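Long-range contact in amide synthase (Vibrio cholerae, PDB 1L5A), which probably forms amide bonds as a nonribosomal peptide synthetase condensation enzyme of vibriobactin biosynthesis: residues L284-K296 with E412-A424. Sequence-based numbering, arbitrary orientation.
Sequences LSAQQTSLGNYLK and EQDVARLLAEPAA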
loop_
_atom_site.group_PDB
_atom_site.type_symbol
_atom_site.label_atom_id
_atom_site.label_comp_id
_atom_site.label_asym_id
_atom_site.label_seq_id
_atom_site.Cartn_x
_atom_site.Cartn_y
_atom_site.Cartn_z
ATOM N N LEU A 284 18.042 -18.384 13.925
ATOM C CA LEU A 284 19.172 -17.573 14.335
ATOM C C LEU A 284 20.030 -18.354 15.338
ATOM O O LEU A 284 19.521 -19.182 16.098
ATOM C CB LEU A 284 18.677 -16.291 15.004
ATOM C CG LEU A 284 18.332 -15.054 14.171
ATOM C CD1 LEU A 284 17.432 -15.410 12.999
ATOM C CD2 LEU A 284 17.679 -14.023 15.101
ATOM N N SER A 285 21.329 -18.073 15.342
ATOM C CA SER A 285 22.246 -18.717 16.267
ATOM C C SER A 285 22.019 -18.193 17.685
ATOM O O SER A 285 21.596 -17.052 17.871
ATOM C CB SER A 285 23.689 -18.440 15.854
ATOM O OG SER A 285 24.578 -18.921 16.845
ATOM N N ALA A 286 22.297 -19.025 18.683
ATOM C CA ALA A 286 22.128 -18.616 20.072
ATOM C C ALA A 286 23.458 -18.107 20.637
ATOM O O ALA A 286 23.503 -17.521 21.726
ATOM C CB ALA A 286 21.621 -19.789 20.904
ATOM N N GLN A 287 24.533 -18.328 19.884
ATOM C CA GLN A 287 25.871 -17.918 20.293
ATOM C C GLN A 287 26.072 -16.406 20.191
ATOM O O GLN A 287 25.699 -15.785 19.194
ATOM C CB GLN A 287 26.919 -18.647 19.446
ATOM N N GLN A 288 26.659 -15.820 21.233
ATOM C CA GLN A 288 26.927 -14.380 21.267
ATOM C C GLN A 288 25.674 -13.519 21.189
ATOM O O GLN A 288 25.603 -12.597 20.378
ATOM C CB GLN A 288 27.864 -13.966 20.120
ATOM C CG GLN A 288 29.325 -13.781 20.510
ATOM C CD GLN A 288 30.161 -15.008 20.226
ATOM O OE1 GLN A 288 29.999 -16.050 20.865
ATOM N NE2 GLN A 288 31.062 -14.895 19.255
ATOM N N THR A 289 24.693 -13.803 22.033
ATOM C CA THR A 289 23.469 -13.029 22.018
ATOM C C THR A 289 22.695 -13.304 23.268
ATOM O O THR A 289 22.802 -14.378 23.852
ATOM C CB THR A 289 22.544 -13.415 20.848
ATOM O OG1 THR A 289 23.269 -13.360 19.614
ATOM C CG2 THR A 289 21.358 -12.456 20.776
ATOM N N SER A 290 21.889 -12.332 23.659
ATOM C CA SER A 290 21.063 -12.480 24.836
ATOM C C SER A 290 19.725 -13.065 24.406
ATOM O O SER A 290 19.339 -12.967 23.237
ATOM C CB SER A 290 20.844 -11.117 25.491
ATOM O OG SER A 290 20.505 -10.141 24.517
ATOM N N LEU A 291 19.033 -13.686 25.354
ATOM C CA LEU A 291 17.722 -14.263 25.092
ATOM C C LEU A 291 16.857 -13.122 24.560
ATOM O O LEU A 291 16.129 -13.273 23.567
ATOM C CB LEU A 291 17.128 -14.811 26.395
ATOM C CG LEU A 291 15.643 -15.172 26.451
ATOM C CD1 LEU A 291 15.386 -16.456 25.682
ATOM C CD2 LEU A 291 15.223 -15.338 27.906
ATOM N N GLY A 292 16.966 -11.977 25.228
ATOM C CA GLY A 292 16.204 -10.810 24.833
ATOM C C GLY A 292 16.458 -10.452 23.388
ATOM O O GLY A 292 15.523 -10.208 22.631
ATOM N N ASN A 293 17.723 -10.418 22.990
ATOM C CA ASN A 293 18.028 -10.090 21.613
ATOM C C ASN A 293 17.607 -11.239 20.681
ATOM O O ASN A 293 17.316 -11.024 19.501
ATOM C CB ASN A 293 19.518 -9.786 21.459
ATOM N N TYR A 294 17.564 -12.458 21.211
ATOM C CA TYR A 294 17.179 -13.600 20.395
ATOM C C TYR A 294 15.708 -13.482 19.991
ATOM O O TYR A 294 15.363 -13.550 18.810
ATOM C CB TYR A 294 17.401 -14.911 21.150
ATOM C CG TYR A 294 17.407 -16.107 20.229
ATOM C CD1 TYR A 294 18.533 -16.411 19.472
ATOM C CD2 TYR A 294 16.259 -16.901 20.064
ATOM C CE1 TYR A 294 18.525 -17.479 18.563
ATOM C CE2 TYR A 294 16.238 -17.967 19.155
ATOM C CZ TYR A 294 17.374 -18.249 18.409
ATOM O OH TYR A 294 17.369 -19.278 17.494
ATOM N N LEU A 295 14.841 -13.306 20.979
ATOM C CA LEU A 295 13.421 -13.164 20.703
ATOM C C LEU A 295 13.148 -11.989 19.738
ATOM O O LEU A 295 12.512 -12.174 18.686
ATOM C CB LEU A 295 12.656 -12.983 22.018
ATOM C CG LEU A 295 12.785 -14.154 23.006
ATOM C CD1 LEU A 295 11.854 -13.947 24.221
ATOM C CD2 LEU A 295 12.425 -15.459 22.283
ATOM N N LYS A 296 13.638 -10.793 20.079
ATOM C CA LYS A 296 13.433 -9.621 19.232
ATOM C C LYS A 296 13.869 -9.862 17.797
ATOM O O LYS A 296 13.104 -9.624 16.868
ATOM C CB LYS A 296 14.168 -8.414 19.796
ATOM N N GLU A 412 14.583 -14.136 40.505
ATOM C CA GLU A 412 13.450 -13.433 41.085
ATOM C C GLU A 412 12.519 -12.832 40.041
ATOM O O GLU A 412 12.346 -11.618 39.958
ATOM C CB GLU A 412 13.940 -12.342 42.047
ATOM C CG GLU A 412 14.532 -12.876 43.355
ATOM C CD GLU A 412 14.994 -11.771 44.300
ATOM O OE1 GLU A 412 15.948 -11.041 43.946
ATOM O OE2 GLU A 412 14.402 -11.634 45.395
ATOM N N GLN A 413 11.933 -13.713 39.242
ATOM C CA GLN A 413 10.978 -13.359 38.203
ATOM C C GLN A 413 11.093 -11.925 37.670
ATOM O O GLN A 413 10.097 -11.199 37.576
ATOM C CB GLN A 413 9.576 -13.633 38.744
ATOM C CG GLN A 413 9.613 -14.675 39.854
ATOM C CD GLN A 413 8.254 -15.171 40.260
ATOM O OE1 GLN A 413 7.358 -14.386 40.554
ATOM N NE2 GLN A 413 8.092 -16.490 40.287
ATOM N N ASP A 414 12.316 -11.532 37.315
ATOM C CA ASP A 414 12.573 -10.203 36.773
ATOM C C ASP A 414 12.718 -10.291 35.257
ATOM O O ASP A 414 13.814 -10.512 34.741
ATOM C CB ASP A 414 13.858 -9.619 37.364
ATOM C CG ASP A 414 14.094 -8.177 36.935
ATOM O OD1 ASP A 414 13.612 -7.254 37.629
ATOM O OD2 ASP A 414 14.749 -7.966 35.890
ATOM N N VAL A 415 11.608 -10.108 34.551
ATOM C CA VAL A 415 11.591 -10.172 33.095
ATOM C C VAL A 415 12.849 -9.617 32.429
ATOM O O VAL A 415 13.422 -10.259 31.551
ATOM C CB VAL A 415 10.368 -9.417 32.517
ATOM C CG1 VAL A 415 10.371 -9.498 30.999
ATOM C CG2 VAL A 415 9.079 -10.001 33.079
ATOM N N ALA A 416 13.282 -8.433 32.843
ATOM C CA ALA A 416 14.468 -7.810 32.249
ATOM C C ALA A 416 15.759 -8.576 32.546
ATOM O O ALA A 416 16.672 -8.637 31.713
ATOM C CB ALA A 416 14.595 -6.363 32.725
ATOM N N ARG A 417 15.834 -9.158 33.735
ATOM C CA ARG A 417 17.016 -9.910 34.111
ATOM C C ARG A 417 17.126 -11.195 33.290
ATOM O O ARG A 417 18.211 -11.532 32.794
ATOM C CB ARG A 417 16.982 -10.213 35.613
ATOM C CG ARG A 417 17.224 -8.981 36.481
ATOM C CD ARG A 417 17.016 -9.244 37.965
ATOM N NE ARG A 417 18.008 -10.159 38.520
ATOM C CZ ARG A 417 18.031 -10.546 39.793
ATOM N NH1 ARG A 417 17.117 -10.092 40.643
ATOM N NH2 ARG A 417 18.963 -11.391 40.213
ATOM N N LEU A 418 16.004 -11.901 33.132
ATOM C CA LEU A 418 15.984 -13.144 32.361
ATOM C C LEU A 418 16.323 -12.887 30.890
ATOM O O LEU A 418 17.050 -13.661 30.266
ATOM C CB LEU A 418 14.616 -13.820 32.466
ATOM C CG LEU A 418 14.543 -15.201 31.809
ATOM C CD1 LEU A 418 15.541 -16.134 32.482
ATOM C CD2 LEU A 418 13.129 -15.754 31.915
ATOM N N LEU A 419 15.792 -11.800 30.336
ATOM C CA LEU A 419 16.071 -11.451 28.949
ATOM C C LEU A 419 17.527 -11.036 28.853
ATOM O O LEU A 419 18.128 -11.027 27.773
ATOM C CB LEU A 419 15.169 -10.306 28.497
ATOM C CG LEU A 419 13.726 -10.738 28.235
ATOM C CD1 LEU A 419 12.863 -9.518 27.978
ATOM C CD2 LEU A 419 13.695 -11.703 27.045
ATOM N N ALA A 420 18.087 -10.706 30.011
ATOM C CA ALA A 420 19.472 -10.283 30.117
ATOM C C ALA A 420 20.451 -11.438 29.921
ATOM O O ALA A 420 21.480 -11.273 29.273
ATOM C CB ALA A 420 19.700 -9.626 31.469
ATOM N N GLU A 421 20.130 -12.605 30.475
ATOM C CA GLU A 421 21.016 -13.763 30.342
ATOM C C GLU A 421 21.226 -14.117 28.877
ATOM O O GLU A 421 20.433 -13.727 28.020
ATOM C CB GLU A 421 20.444 -14.987 31.078
ATOM C CG GLU A 421 20.105 -14.753 32.552
ATOM C CD GLU A 421 20.018 -16.048 33.363
ATOM O OE1 GLU A 421 19.409 -17.028 32.877
ATOM O OE2 GLU A 421 20.552 -16.081 34.497
ATOM N N PRO A 422 22.308 -14.852 28.567
ATOM C CA PRO A 422 22.618 -15.264 27.189
ATOM C C PRO A 422 21.541 -16.212 26.631
ATOM O O PRO A 422 20.883 -16.931 27.390
ATOM C CB PRO A 422 23.972 -15.957 27.334
ATOM C CG PRO A 422 24.583 -15.260 28.524
ATOM C CD PRO A 422 23.419 -15.192 29.472
ATOM N N ALA A 423 21.360 -16.212 25.314
ATOM C CA ALA A 423 20.352 -17.069 24.689
ATOM C C ALA A 423 20.582 -18.543 25.038
ATOM O O ALA A 423 19.656 -19.262 25.416
ATOM C CB ALA A 423 20.376 -16.879 23.182
ATOM N N ALA A 424 21.833 -18.975 24.914
ATOM C CA ALA A 424 22.225 -20.350 25.205
ATOM C C ALA A 424 22.023 -20.720 26.679
ATOM O O ALA A 424 21.324 -19.978 27.402
ATOM C CB ALA A 424 23.685 -20.563 24.801
#
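Leu291 and Gly292, in the first turn of helix 291-307, both give their backbone N-H groups to carbonyls of the C-terminal tail, so the start of this helix is tied to the backbone just before the chain's modelled end. Leu291 N points to Glu421 O at 3.0 Å, nearly straight and in the carbonyl plane. Gly292 N reaches a lone pair of Leu419 O, also at 3.0 Å but more bent at 150°. Two residues before Leu291 the direction reverses, Ala423 N donating to Thr289 O at 2.8 Å. The Leu291-Glu421 and Ala423-Thr289 bonds flank Ser290 and Pro422 as a single beta bridge; the Gly292 bond is an addition to it. The N-H of Asn293 is taken by OG of Ser290, the N-cap residue. Gly292 brings its backbone right up to Leu419, whose CD2 lies 3.5 Å from Gly292 CA.

In this condensation-domain fold the contact sits at the periphery, where the short helix 415-420 meets the start of helix 291-307 almost at a right angle (86°), their axes 8.3 Å apart. Leucines fill the angle between them. With CG anti to its backbone N (chi1 166°), Leu291 sends CD2 to Leu418 CG, 4.0 Å away, while its own CG meets Leu419 CD2. That same Leu419 methyl touches Leu295 CD1, the two side chains crossing at about a right angle. Helix 217-229 closes over Leu295 and Leu419 through Leu226, and helix 387-409 backs Leu418.

Farther along the tail, buried Ala423 packs its methyl against Ala286 CB, 3.9 Å off, and against Tyr294 CB. The Tyr294 hydroxyl is tied down by its bond to Leu284 O, and Leu244 of helix 234-249 packs against both Ala286 and Tyr294.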